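Local coordinates for phytochrome Response Regulator RcpA (Tolypothrix sp. PCC 7601, PDB 1K68), which acts as a CheY-like response regulator that is phosphorylated on an aspartate beside a magnesium ion, probably relaying the signal of a cyanobacterial phytochrome, at residues R85-V90 / H107-I112; F6-N11 / V32-G37; D36-M41 / L65-G70. All coordinates share one frame; numbering follows the deposited sequence.

Contact 1 (R85-V90 / H107-I112); sequences RIPVVV and HVNCYI
Val-90 and Cys-110 lie on neighbouring parallel strands, and backbone bonds hold the pair together. Val-90 N donates to Cys-110 O at 2.9 Å, while Val-90 O receives Ile-112 N at 2.7 Å, so both peptide atoms of Val-90 are tied to the other strand. Further back, Val-88 O accepts from Asn-109 N at 3.1 Å and has a longer, weak bond from Cys-110 N.

Where the parallel pairing begins, the side-chain amide of Asn-109 adds a bond. Its OD1 accepts from Val-88 N at 2.8 Å in a nearly straight bond (171° at the hydrogen), although the donor stands above the carbonyl plane. The same oxygen is bound by Lys-78 NZ. ND2 donates to a water that bonds weakly to Arg-85 O.

The apolar contacts divide between the two faces of the sheet. Val-90 holds CG1 opposite its backbone N (chi1 160°), which lays that methyl over one face of the Tyr-111 ring, 4.1 Å from the centroid and offset toward the rim, a CH-pi contact. Its other branch, CG2, meets Val-108 CG2 at 3.5 Å. On the opposite face Val-89 CG1 touches Ile-112 CD1 at 3.9 Å, beneath helix 118-135, whose Trp-132 packs on Val-89 and whose Ile-128 packs on Ile-112. This is the last beta-alpha-beta unit of the CheY-like receiver fold, in which helix 97-105 connects strand 88-92 to the edge strand 110-113.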
ATOM      1  N   ARG A  85       4.319  15.217 -26.679  1.00 29.94           N
ATOM      2  CA  ARG A  85       5.580  15.489 -25.995  1.00 29.50           C
ATOM      3  C   ARG A  85       5.567  15.042 -24.539  1.00 28.49           C
ATOM      4  O   ARG A  85       6.617  14.957 -23.907  1.00 30.05           O
ATOM      5  CB  ARG A  85       5.944  16.977 -26.081  1.00 32.05           C
ATOM      6  CG  ARG A  85       6.469  17.416 -27.450  1.00 33.72           C
ATOM      7  CD  ARG A  85       6.809  18.903 -27.447  1.00 36.18           C
ATOM      8  NE  ARG A  85       5.650  19.708 -27.066  1.00 38.82           N
ATOM      9  CZ  ARG A  85       4.549  19.835 -27.804  1.00 41.97           C
ATOM     10  NH1 ARG A  85       4.451  19.216 -28.975  1.00 41.27           N
ATOM     11  NH2 ARG A  85       3.533  20.568 -27.363  1.00 42.93           N
ATOM     12  N   ILE A  86       4.384  14.756 -24.005  1.00 27.38           N
ATOM     13  CA  ILE A  86       4.286  14.312 -22.624  1.00 27.22           C
ATOM     14  C   ILE A  86       4.852  12.899 -22.531  1.00 26.24           C
ATOM     15  O   ILE A  86       4.423  12.004 -23.251  1.00 27.33           O
ATOM     16  CB  ILE A  86       2.832  14.270 -22.127  1.00 26.07           C
ATOM     17  CG1 ILE A  86       2.162  15.641 -22.306  1.00 26.33           C
ATOM     18  CG2 ILE A  86       2.816  13.876 -20.663  1.00 28.10           C
ATOM     19  CD1 ILE A  86       0.688  15.646 -21.957  1.00 24.65           C
ATOM     20  N   PRO A  87       5.835  12.689 -21.652  1.00 25.76           N
ATOM     21  CA  PRO A  87       6.401  11.344 -21.529  1.00 25.75           C
ATOM     22  C   PRO A  87       5.380  10.342 -21.003  1.00 26.70           C
ATOM     23  O   PRO A  87       4.720  10.575 -19.985  1.00 27.23           O
ATOM     24  CB  PRO A  87       7.555  11.543 -20.563  1.00 25.35           C
ATOM     25  CG  PRO A  87       7.995  12.945 -20.855  1.00 28.53           C
ATOM     26  CD  PRO A  87       6.684  13.682 -20.977  1.00 24.13           C
ATOM     27  N   VAL A  88       5.239   9.231 -21.717  1.00 25.77           N
ATOM     28  CA  VAL A  88       4.321   8.182 -21.306  1.00 22.03           C
ATOM     29  C   VAL A  88       5.123   6.941 -20.963  1.00 25.77           C
ATOM     30  O   VAL A  88       5.937   6.477 -21.765  1.00 22.57           O
ATOM     31  CB  VAL A  88       3.315   7.806 -22.427  1.00 22.21           C
ATOM     32  CG1 VAL A  88       2.453   6.597 -21.989  1.00 23.11           C
ATOM     33  CG2 VAL A  88       2.410   8.983 -22.734  1.00 20.59           C
ATOM     34  N   VAL A  89       4.902   6.417 -19.762  1.00 24.02           N
ATOM     35  CA  VAL A  89       5.562   5.194 -19.336  1.00 25.10           C
ATOM     36  C   VAL A  89       4.479   4.143 -19.154  1.00 25.28           C
ATOM     37  O   VAL A  89       3.649   4.235 -18.241  1.00 25.54           O
ATOM     38  CB  VAL A  89       6.295   5.347 -17.985  1.00 23.23           C
ATOM     39  CG1 VAL A  89       6.773   3.973 -17.507  1.00 25.77           C
ATOM     40  CG2 VAL A  89       7.487   6.270 -18.137  1.00 25.29           C
ATOM     41  N   VAL A  90       4.458   3.153 -20.034  1.00 24.95           N
ATOM     42  CA  VAL A  90       3.471   2.100 -19.886  1.00 25.17           C
ATOM     43  C   VAL A  90       3.966   1.194 -18.764  1.00 25.26           C
ATOM     44  O   VAL A  90       5.120   0.762 -18.772  1.00 24.23           O
ATOM     45  CB  VAL A  90       3.291   1.317 -21.211  1.00 23.70           C
ATOM     46  CG1 VAL A  90       2.663  -0.064 -20.947  1.00 25.89           C
ATOM     47  CG2 VAL A  90       2.387   2.124 -22.143  1.00 22.04           C
ATOM     48  N   HIS A 107       5.441   4.961 -30.284  1.00 26.76           N
ATOM     49  CA  HIS A 107       6.274   5.972 -29.638  1.00 25.87           C
ATOM     50  C   HIS A 107       6.154   6.111 -28.135  1.00 24.94           C
ATOM     51  O   HIS A 107       6.388   7.191 -27.599  1.00 26.82           O
ATOM     52  CB  HIS A 107       6.085   7.353 -30.284  1.00 26.88           C
ATOM     53  CG  HIS A 107       6.714   7.474 -31.636  1.00 25.03           C
ATOM     54  ND1 HIS A 107       8.076   7.366 -31.832  1.00 25.68           N
ATOM     55  CD2 HIS A 107       6.171   7.651 -32.864  1.00 25.00           C
ATOM     56  CE1 HIS A 107       8.340   7.470 -33.119  1.00 25.11           C
ATOM     57  NE2 HIS A 107       7.200   7.643 -33.769  1.00 25.84           N
ATOM     58  N   VAL A 108       5.796   5.036 -27.441  1.00 25.11           N
ATOM     59  CA  VAL A 108       5.731   5.109 -25.981  1.00 23.93           C
ATOM     60  C   VAL A 108       7.182   5.429 -25.589  1.00 23.29           C
ATOM     61  O   VAL A 108       8.120   5.018 -26.292  1.00 23.30           O
ATOM     62  CB  VAL A 108       5.289   3.752 -25.347  1.00 22.41           C
ATOM     63  CG1 VAL A 108       6.469   2.749 -25.328  1.00 19.06           C
ATOM     64  CG2 VAL A 108       4.753   3.988 -23.947  1.00 21.24           C
ATOM     65  N   ASN A 109       7.381   6.176 -24.510  1.00 22.15           N
ATOM     66  CA  ASN A 109       8.744   6.515 -24.111  1.00 23.27           C
ATOM     67  C   ASN A 109       9.415   5.291 -23.498  1.00 24.03           C
ATOM     68  O   ASN A 109      10.594   5.047 -23.727  1.00 24.63           O
ATOM     69  CB  ASN A 109       8.763   7.662 -23.099  1.00 19.57           C
ATOM     70  CG  ASN A 109       8.180   8.953 -23.658  1.00 21.56           C
ATOM     71  OD1 ASN A 109       6.994   9.023 -23.946  1.00 20.74           O
ATOM     72  ND2 ASN A 109       9.022   9.976 -23.820  1.00 19.04           N
ATOM     73  N   CYS A 110       8.651   4.523 -22.730  1.00 24.53           N
ATOM     74  CA  CYS A 110       9.185   3.336 -22.081  1.00 25.03           C
ATOM     75  C   CYS A 110       8.091   2.351 -21.705  1.00 27.87           C
ATOM     76  O   CYS A 110       6.944   2.741 -21.426  1.00 26.17           O
ATOM     77  CB  CYS A 110       9.957   3.730 -20.817  1.00 25.42           C
ATOM     78  SG  CYS A 110      10.918   2.369 -20.125  1.00 33.32           S
ATOM     79  N   TYR A 111       8.451   1.068 -21.682  1.00 25.01           N
ATOM     80  CA  TYR A 111       7.505   0.011 -21.328  1.00 25.67           C
ATOM     81  C   TYR A 111       8.054  -0.764 -20.134  1.00 27.42           C
ATOM     82  O   TYR A 111       9.204  -1.215 -20.144  1.00 27.09           O
ATOM     83  CB  TYR A 111       7.310  -0.924 -22.529  1.00 25.71           C
ATOM     84  CG  TYR A 111       6.189  -1.937 -22.411  1.00 28.88           C
ATOM     85  CD1 TYR A 111       5.049  -1.840 -23.217  1.00 29.57           C
ATOM     86  CD2 TYR A 111       6.295  -3.035 -21.552  1.00 26.89           C
ATOM     87  CE1 TYR A 111       4.050  -2.818 -23.181  1.00 28.77           C
ATOM     88  CE2 TYR A 111       5.301  -4.012 -21.503  1.00 28.86           C
ATOM     89  CZ  TYR A 111       4.187  -3.900 -22.325  1.00 30.80           C
ATOM     90  OH  TYR A 111       3.227  -4.882 -22.316  1.00 31.44           O
ATOM     91  N   ILE A 112       7.237  -0.914 -19.098  1.00 26.72           N
ATOM     92  CA  ILE A 112       7.666  -1.644 -17.910  1.00 27.44           C
ATOM     93  C   ILE A 112       6.593  -2.639 -17.496  1.00 26.74           C
ATOM     94  O   ILE A 112       5.409  -2.311 -17.451  1.00 26.80           O
ATOM     95  CB  ILE A 112       7.946  -0.688 -16.723  1.00 27.30           C
ATOM     96  CG1 ILE A 112       9.064   0.290 -17.090  1.00 29.14           C
ATOM     97  CG2 ILE A 112       8.337  -1.498 -15.492  1.00 29.65           C
ATOM     98  CD1 ILE A 112       9.303   1.348 -16.062  1.00 31.26           C
TER
HETATM   99  O   HOH W   1       7.613  12.433 -24.701  1.00 27.07           O

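Contact 2 (F6-N11 / V32-G37); sequences FLVEDN and VTVRDG. With MG (magnesium ion), chain C.
Phe-6, Leu-7 and Val-8 pair in parallel with Val-32, Thr-33 and Val-34, the two strands of a beta-alpha-beta unit at one edge of the receiver-domain sheet, with helix 12-23 between them. Leu-7 uses both N and O in the backbone bonding, toward Val-32 O and Val-34 N, and Glu-9 N extends it to Val-34 O. Phe-6 carries CG trans to the backbone N (chi1 -168°), and its ring leans across to the second strand: CD1 lies 4.0 Å from Val-32 CG1, and CZ presses on Val-34 CG2 at 3.3 Å, a tight fit. Tyr-43 of helix 37-44 stacks on the same ring. With an alanine here the ring is gone, which would probably leave Val-34 and Tyr-43 without their shared neighbour and open a gap beneath helix 37-44. On the other face Leu-7 and Thr-33 lie alongside each other, Leu-7 CD2 being 3.8 Å from Thr-33 OG1.

The bend of Glu-9 at chi2 (71°) turns its carboxylate forward to the next backbone N atoms, where OE1 accepts from Asn-11 N at 2.8 Å; OE2 forms a salt bridge with Lys-114. Arg-35 sets the edge of its guanidinium against Asp-10 O, with a weak bond from NH1, while Glu-9 O lies over one face. Asp-10 OD1 binds the magnesium ion at 2.3 Å, beside Asn-64 O, phosphorylated Asp-62 and a water.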
ATOM      1  N   PHE A   6       0.239  11.729 -13.929  1.00 30.71           N
ATOM      2  CA  PHE A   6      -1.090  11.249 -14.294  1.00 30.79           C
ATOM      3  C   PHE A   6      -1.033   9.725 -14.414  1.00 30.67           C
ATOM      4  O   PHE A   6      -0.383   9.182 -15.309  1.00 28.29           O
ATOM      5  CB  PHE A   6      -1.509  11.892 -15.623  1.00 28.83           C
ATOM      6  CG  PHE A   6      -2.960  11.716 -15.962  1.00 30.47           C
ATOM      7  CD1 PHE A   6      -3.955  12.117 -15.072  1.00 31.02           C
ATOM      8  CD2 PHE A   6      -3.335  11.194 -17.193  1.00 27.99           C
ATOM      9  CE1 PHE A   6      -5.299  12.002 -15.411  1.00 30.08           C
ATOM     10  CE2 PHE A   6      -4.679  11.074 -17.543  1.00 28.80           C
ATOM     11  CZ  PHE A   6      -5.666  11.481 -16.651  1.00 29.59           C
ATOM     12  N   LEU A   7      -1.701   9.052 -13.486  1.00 29.39           N
ATOM     13  CA  LEU A   7      -1.747   7.602 -13.447  1.00 30.38           C
ATOM     14  C   LEU A   7      -3.083   7.109 -13.975  1.00 31.80           C
ATOM     15  O   LEU A   7      -4.134   7.409 -13.396  1.00 31.65           O
ATOM     16  CB  LEU A   7      -1.550   7.115 -12.008  1.00 30.57           C
ATOM     17  CG  LEU A   7      -1.780   5.633 -11.677  1.00 31.57           C
ATOM     18  CD1 LEU A   7      -0.777   4.743 -12.418  1.00 29.72           C
ATOM     19  CD2 LEU A   7      -1.637   5.442 -10.174  1.00 33.54           C
ATOM     20  N   VAL A   8      -3.033   6.380 -15.090  1.00 31.11           N
ATOM     21  CA  VAL A   8      -4.220   5.810 -15.714  1.00 31.47           C
ATOM     22  C   VAL A   8      -4.160   4.315 -15.390  1.00 32.46           C
ATOM     23  O   VAL A   8      -3.419   3.559 -16.026  1.00 30.09           O
ATOM     24  CB  VAL A   8      -4.210   6.022 -17.244  1.00 31.88           C
ATOM     25  CG1 VAL A   8      -5.524   5.531 -17.838  1.00 31.46           C
ATOM     26  CG2 VAL A   8      -3.994   7.499 -17.573  1.00 31.52           C
ATOM     27  N   GLU A   9      -4.944   3.909 -14.390  1.00 31.97           N
ATOM     28  CA  GLU A   9      -4.960   2.530 -13.895  1.00 32.16           C
ATOM     29  C   GLU A   9      -6.269   2.230 -13.156  1.00 32.84           C
ATOM     30  O   GLU A   9      -6.800   3.092 -12.465  1.00 33.51           O
ATOM     31  CB  GLU A   9      -3.785   2.354 -12.936  1.00 30.24           C
ATOM     32  CG  GLU A   9      -3.819   1.105 -12.082  1.00 31.62           C
ATOM     33  CD  GLU A   9      -3.562  -0.143 -12.883  1.00 34.31           C
ATOM     34  OE1 GLU A   9      -4.503  -0.949 -13.042  1.00 34.90           O
ATOM     35  OE2 GLU A   9      -2.417  -0.309 -13.358  1.00 32.92           O
ATOM     36  N   ASP A  10      -6.787   1.013 -13.287  1.00 35.19           N
ATOM     37  CA  ASP A  10      -8.041   0.668 -12.607  1.00 37.14           C
ATOM     38  C   ASP A  10      -7.874  -0.256 -11.392  1.00 38.71           C
ATOM     39  O   ASP A  10      -8.721  -0.273 -10.504  1.00 40.26           O
ATOM     40  CB  ASP A  10      -9.027   0.045 -13.601  1.00 35.26           C
ATOM     41  CG  ASP A  10      -8.504  -1.226 -14.221  1.00 37.13           C
ATOM     42  OD1 ASP A  10      -7.309  -1.255 -14.565  1.00 36.98           O
ATOM     43  OD2 ASP A  10      -9.284  -2.190 -14.377  1.00 38.69           O
ATOM     44  N   ASN A  11      -6.782  -1.013 -11.350  1.00 38.74           N
ATOM     45  CA  ASN A  11      -6.528  -1.928 -10.238  1.00 39.65           C
ATOM     46  C   ASN A  11      -6.268  -1.138  -8.949  1.00 40.35           C
ATOM     47  O   ASN A  11      -5.216  -0.517  -8.793  1.00 39.44           O
ATOM     48  CB  ASN A  11      -5.328  -2.815 -10.576  1.00 40.20           C
ATOM     49  CG  ASN A  11      -5.127  -3.935  -9.582  1.00 42.74           C
ATOM     50  OD1 ASN A  11      -4.737  -3.703  -8.437  1.00 42.79           O
ATOM     51  ND2 ASN A  11      -5.401  -5.162 -10.011  1.00 43.29           N
ATOM     52  N   VAL A  32      -2.451  12.447  -9.876  1.00 36.95           N
ATOM     53  CA  VAL A  32      -3.855  12.430 -10.235  1.00 37.08           C
ATOM     54  C   VAL A  32      -4.125  11.101 -10.908  1.00 37.49           C
ATOM     55  O   VAL A  32      -3.465  10.736 -11.878  1.00 38.05           O
ATOM     56  CB  VAL A  32      -4.205  13.585 -11.174  1.00 37.21           C
ATOM     57  CG1 VAL A  32      -5.625  13.430 -11.681  1.00 36.66           C
ATOM     58  CG2 VAL A  32      -4.062  14.900 -10.425  1.00 36.88           C
ATOM     59  N   THR A  33      -5.105  10.379 -10.385  1.00 37.62           N
ATOM     60  CA  THR A  33      -5.441   9.061 -10.889  1.00 36.79           C
ATOM     61  C   THR A  33      -6.837   8.962 -11.490  1.00 37.50           C
ATOM     62  O   THR A  33      -7.813   9.344 -10.849  1.00 36.20           O
ATOM     63  CB  THR A  33      -5.350   8.022  -9.739  1.00 37.23           C
ATOM     64  OG1 THR A  33      -4.078   8.136  -9.081  1.00 37.22           O
ATOM     65  CG2 THR A  33      -5.525   6.604 -10.266  1.00 34.71           C
ATOM     66  N   VAL A  34      -6.923   8.475 -12.728  1.00 35.57           N
ATOM     67  CA  VAL A  34      -8.214   8.250 -13.378  1.00 36.12           C
ATOM     68  C   VAL A  34      -8.221   6.755 -13.666  1.00 36.19           C
ATOM     69  O   VAL A  34      -7.157   6.157 -13.883  1.00 35.18           O
ATOM     70  CB  VAL A  34      -8.398   9.046 -14.691  1.00 36.47           C
ATOM     71  CG1 VAL A  34      -8.520  10.527 -14.380  1.00 36.57           C
ATOM     72  CG2 VAL A  34      -7.251   8.775 -15.639  1.00 36.94           C
ATOM     73  N   ARG A  35      -9.406   6.157 -13.691  1.00 36.09           N
ATOM     74  CA  ARG A  35      -9.518   4.710 -13.855  1.00 38.57           C
ATOM     75  C   ARG A  35      -9.951   4.083 -15.173  1.00 37.34           C
ATOM     76  O   ARG A  35     -10.191   2.880 -15.226  1.00 37.46           O
ATOM     77  CB  ARG A  35     -10.387   4.178 -12.720  1.00 40.57           C
ATOM     78  CG  ARG A  35      -9.915   4.709 -11.371  1.00 45.01           C
ATOM     79  CD  ARG A  35     -10.915   4.477 -10.257  1.00 50.68           C
ATOM     80  NE  ARG A  35     -10.488   3.408  -9.365  1.00 53.97           N
ATOM     81  CZ  ARG A  35     -10.291   2.153  -9.750  1.00 56.23           C
ATOM     82  NH1 ARG A  35     -10.483   1.802 -11.013  1.00 59.97           N
ATOM     83  NH2 ARG A  35      -9.906   1.246  -8.870  1.00 57.60           N
ATOM     84  N   ASP A  36     -10.063   4.869 -16.232  1.00 37.40           N
ATOM     85  CA  ASP A  36     -10.410   4.295 -17.531  1.00 38.88           C
ATOM     86  C   ASP A  36      -9.861   5.154 -18.661  1.00 37.70           C
ATOM     87  O   ASP A  36      -9.545   6.322 -18.459  1.00 36.78           O
ATOM     88  CB  ASP A  36     -11.925   4.113 -17.689  1.00 41.47           C
ATOM     89  CG  ASP A  36     -12.666   5.426 -17.805  1.00 42.42           C
ATOM     90  OD1 ASP A  36     -13.336   5.819 -16.826  1.00 44.72           O
ATOM     91  OD2 ASP A  36     -12.573   6.060 -18.874  1.00 41.05           O
ATOM     92  N   GLY A  37      -9.740   4.561 -19.842  1.00 38.01           N
ATOM     93  CA  GLY A  37      -9.205   5.280 -20.983  1.00 39.94           C
ATOM     94  C   GLY A  37      -9.989   6.525 -21.342  1.00 41.35           C
ATOM     95  O   GLY A  37      -9.406   7.546 -21.712  1.00 40.17           O
TER
HETATM   96 MG    MG C 501      -5.959  -2.634 -15.757  1.00 39.26          MG
HETATM   97  O   HOH W   2      -7.391  -3.959 -14.274  1.00 53.90           O

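Contact 3 (D36-M41 / L65-G70); sequences DGMEAM and LPKKDG
Lys-68 and Met-38 carry much of the side-chain contact between the start of helix 37-44 and the loop 65-70. Lys-68 leaves its backbone with CG trans to N (chi1 -174°) and stays extended to the end. Its CB sits 3.6 Å from Met-38 CE and 3.7 Å from Gly-37 CA, wedged between the helix backbone and the methionine methyl. CG passes the same methyl, and CD has CE at 3.9 Å and the sulfur SD of Met-38 at 4.1 Å, the two side chains crossing at about a right angle. At the tip, NZ forms a salt bridge with Glu-76 of helix 70-79.

The loop follows the phosphorylated Asp-62 and the metal ligand Asn-64 in the CheY-like receiver fold, so this contact sets the N-terminal end of helix 37-44 against the region of the active site. Gly-37 lets the two backbones come close: its CA is 3.0 Å from Lys-68 O, an approach that a CB at this position would probably block, and its N makes a weak bond to Pro-66 O. Met-38 CG presses on Lys-67 CB at 3.5 Å, tighter than ordinary carbon contact. Asp-36 lays its CB against Pro-66 O at 3.2 Å and its carboxylate beside the aliphatic part of Lys-67. As N-cap, it receives Glu-39 N on OD2 at 2.7 Å from above the carboxylate plane.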
ATOM      1  N   ASP A  36     -10.063   4.869 -16.232  1.00 37.40           N
ATOM      2  CA  ASP A  36     -10.410   4.295 -17.531  1.00 38.88           C
ATOM      3  C   ASP A  36      -9.861   5.154 -18.661  1.00 37.70           C
ATOM      4  O   ASP A  36      -9.545   6.322 -18.459  1.00 36.78           O
ATOM      5  CB  ASP A  36     -11.925   4.113 -17.689  1.00 41.47           C
ATOM      6  CG  ASP A  36     -12.666   5.426 -17.805  1.00 42.42           C
ATOM      7  OD1 ASP A  36     -13.336   5.819 -16.826  1.00 44.72           O
ATOM      8  OD2 ASP A  36     -12.573   6.060 -18.874  1.00 41.05           O
ATOM      9  N   GLY A  37      -9.740   4.561 -19.842  1.00 38.01           N
ATOM     10  CA  GLY A  37      -9.205   5.280 -20.983  1.00 39.94           C
ATOM     11  C   GLY A  37      -9.989   6.525 -21.342  1.00 41.35           C
ATOM     12  O   GLY A  37      -9.406   7.546 -21.712  1.00 40.17           O
ATOM     13  N   MET A  38     -11.312   6.440 -21.234  1.00 41.78           N
ATOM     14  CA  MET A  38     -12.173   7.569 -21.554  1.00 42.12           C
ATOM     15  C   MET A  38     -11.824   8.780 -20.704  1.00 41.47           C
ATOM     16  O   MET A  38     -11.546   9.856 -21.238  1.00 39.61           O
ATOM     17  CB  MET A  38     -13.642   7.193 -21.346  1.00 46.35           C
ATOM     18  CG  MET A  38     -14.168   6.138 -22.308  1.00 48.97           C
ATOM     19  SD  MET A  38     -14.062   6.640 -24.036  1.00 55.83           S
ATOM     20  CE  MET A  38     -14.193   5.063 -24.868  1.00 53.33           C
ATOM     21  N   GLU A  39     -11.837   8.604 -19.384  1.00 41.82           N
ATOM     22  CA  GLU A  39     -11.512   9.697 -18.475  1.00 41.05           C
ATOM     23  C   GLU A  39     -10.114  10.191 -18.779  1.00 39.53           C
ATOM     24  O   GLU A  39      -9.838  11.388 -18.725  1.00 39.13           O
ATOM     25  CB  GLU A  39     -11.556   9.241 -17.014  1.00 43.99           C
ATOM     26  CG  GLU A  39     -12.885   8.691 -16.561  1.00 47.74           C
ATOM     27  CD  GLU A  39     -14.046   9.526 -17.042  1.00 49.56           C
ATOM     28  OE1 GLU A  39     -14.049  10.753 -16.789  1.00 49.01           O
ATOM     29  OE2 GLU A  39     -14.953   8.946 -17.672  1.00 51.26           O
ATOM     30  N   ALA A  40      -9.229   9.256 -19.096  1.00 37.68           N
ATOM     31  CA  ALA A  40      -7.849   9.598 -19.400  1.00 35.99           C
ATOM     32  C   ALA A  40      -7.782  10.650 -20.501  1.00 33.30           C
ATOM     33  O   ALA A  40      -7.190  11.709 -20.323  1.00 32.10           O
ATOM     34  CB  ALA A  40      -7.083   8.345 -19.821  1.00 35.65           C
ATOM     35  N   MET A  41      -8.395  10.356 -21.640  1.00 34.44           N
ATOM     36  CA  MET A  41      -8.372  11.290 -22.755  1.00 35.20           C
ATOM     37  C   MET A  41      -9.107  12.594 -22.449  1.00 34.88           C
ATOM     38  O   MET A  41      -8.635  13.669 -22.807  1.00 35.81           O
ATOM     39  CB  MET A  41      -8.957  10.629 -24.000  1.00 35.94           C
ATOM     40  CG  MET A  41      -8.133   9.452 -24.501  1.00 37.46           C
ATOM     41  SD  MET A  41      -6.416   9.931 -24.750  1.00 36.61           S
ATOM     42  CE  MET A  41      -6.579  10.908 -26.254  1.00 36.99           C
ATOM     43  N   LEU A  65      -7.313  -1.393 -19.782  1.00 36.20           N
ATOM     44  CA  LEU A  65      -8.234  -0.462 -19.147  1.00 36.82           C
ATOM     45  C   LEU A  65      -9.674  -0.607 -19.619  1.00 38.65           C
ATOM     46  O   LEU A  65      -9.942  -1.034 -20.747  1.00 37.37           O
ATOM     47  CB  LEU A  65      -7.797   0.975 -19.418  1.00 35.43           C
ATOM     48  CG  LEU A  65      -6.438   1.442 -18.916  1.00 35.54           C
ATOM     49  CD1 LEU A  65      -6.098   2.768 -19.566  1.00 35.20           C
ATOM     50  CD2 LEU A  65      -6.460   1.573 -17.411  1.00 32.47           C
ATOM     51  N   PRO A  66     -10.621  -0.262 -18.742  1.00 40.51           N
ATOM     52  CA  PRO A  66     -12.057  -0.321 -19.023  1.00 43.27           C
ATOM     53  C   PRO A  66     -12.434   0.831 -19.952  1.00 45.35           C
ATOM     54  O   PRO A  66     -11.784   1.886 -19.937  1.00 43.91           O
ATOM     55  CB  PRO A  66     -12.683  -0.145 -17.643  1.00 43.07           C
ATOM     56  CG  PRO A  66     -11.669  -0.741 -16.738  1.00 41.84           C
ATOM     57  CD  PRO A  66     -10.386  -0.184 -17.293  1.00 40.06           C
ATOM     58  N   LYS A  67     -13.481   0.612 -20.747  1.00 47.71           N
ATOM     59  CA  LYS A  67     -13.999   1.603 -21.681  1.00 48.29           C
ATOM     60  C   LYS A  67     -13.104   1.793 -22.902  1.00 48.23           C
ATOM     61  O   LYS A  67     -13.507   1.522 -24.031  1.00 49.69           O
ATOM     62  CB  LYS A  67     -14.187   2.938 -20.959  1.00 50.07           C
ATOM     63  CG  LYS A  67     -15.138   2.871 -19.780  1.00 52.48           C
ATOM     64  CD  LYS A  67     -16.476   3.505 -20.113  1.00 55.10           C
ATOM     65  CE  LYS A  67     -16.733   4.715 -19.226  1.00 56.65           C
ATOM     66  NZ  LYS A  67     -18.048   5.352 -19.513  1.00 58.98           N
ATOM     67  N   LYS A  68     -11.888   2.262 -22.670  1.00 47.41           N
ATOM     68  CA  LYS A  68     -10.936   2.497 -23.744  1.00 45.43           C
ATOM     69  C   LYS A  68      -9.597   2.017 -23.194  1.00 44.29           C
ATOM     70  O   LYS A  68      -9.152   2.497 -22.149  1.00 41.69           O
ATOM     71  CB  LYS A  68     -10.899   3.994 -24.048  1.00 44.84           C
ATOM     72  CG  LYS A  68     -10.064   4.391 -25.231  1.00 45.93           C
ATOM     73  CD  LYS A  68     -10.460   5.786 -25.696  1.00 46.38           C
ATOM     74  CE  LYS A  68     -10.170   5.967 -27.185  1.00 47.85           C
ATOM     75  NZ  LYS A  68     -10.612   7.291 -27.698  1.00 49.35           N
ATOM     76  N   ASP A  69      -8.955   1.069 -23.872  1.00 44.22           N
ATOM     77  CA  ASP A  69      -7.687   0.559 -23.358  1.00 43.71           C
ATOM     78  C   ASP A  69      -6.495   1.471 -23.574  1.00 42.19           C
ATOM     79  O   ASP A  69      -6.545   2.428 -24.348  1.00 42.13           O
ATOM     80  CB  ASP A  69      -7.374  -0.849 -23.909  1.00 46.16           C
ATOM     81  CG  ASP A  69      -7.127  -0.869 -25.410  1.00 46.72           C
ATOM     82  OD1 ASP A  69      -6.655   0.145 -25.965  1.00 50.04           O
ATOM     83  OD2 ASP A  69      -7.380  -1.920 -26.037  1.00 47.53           O
ATOM     84  N   GLY A  70      -5.422   1.151 -22.859  1.00 40.49           N
ATOM     85  CA  GLY A  70      -4.195   1.916 -22.936  1.00 38.03           C
ATOM     86  C   GLY A  70      -3.590   1.975 -24.321  1.00 37.98           C
ATOM     87  O   GLY A  70      -2.992   2.983 -24.688  1.00 37.66           O
TER

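How the contacts relate
From the N terminus, contact 2 is the first to close, bringing 32-37 back beside 6-11 after the excursion through helix 12-23. Contact 3 starts where that one ends, on the shared Asp-36 and Gly-37, and closes a second loop once the chain has passed through strand 58-60 to reach 65-70. Contact 1 follows both in series, with helix 97-105 in its loop, and none nests inside another. Contacts 2 and 3 touch directly, Val-8 CG1 packing on Leu-65 CD1. Contact 1 lies across the chain's centre from contact 2, their nearest atoms about 7 Å apart; these two join strands toward opposite edges of one sheet, with strand 58-60 between.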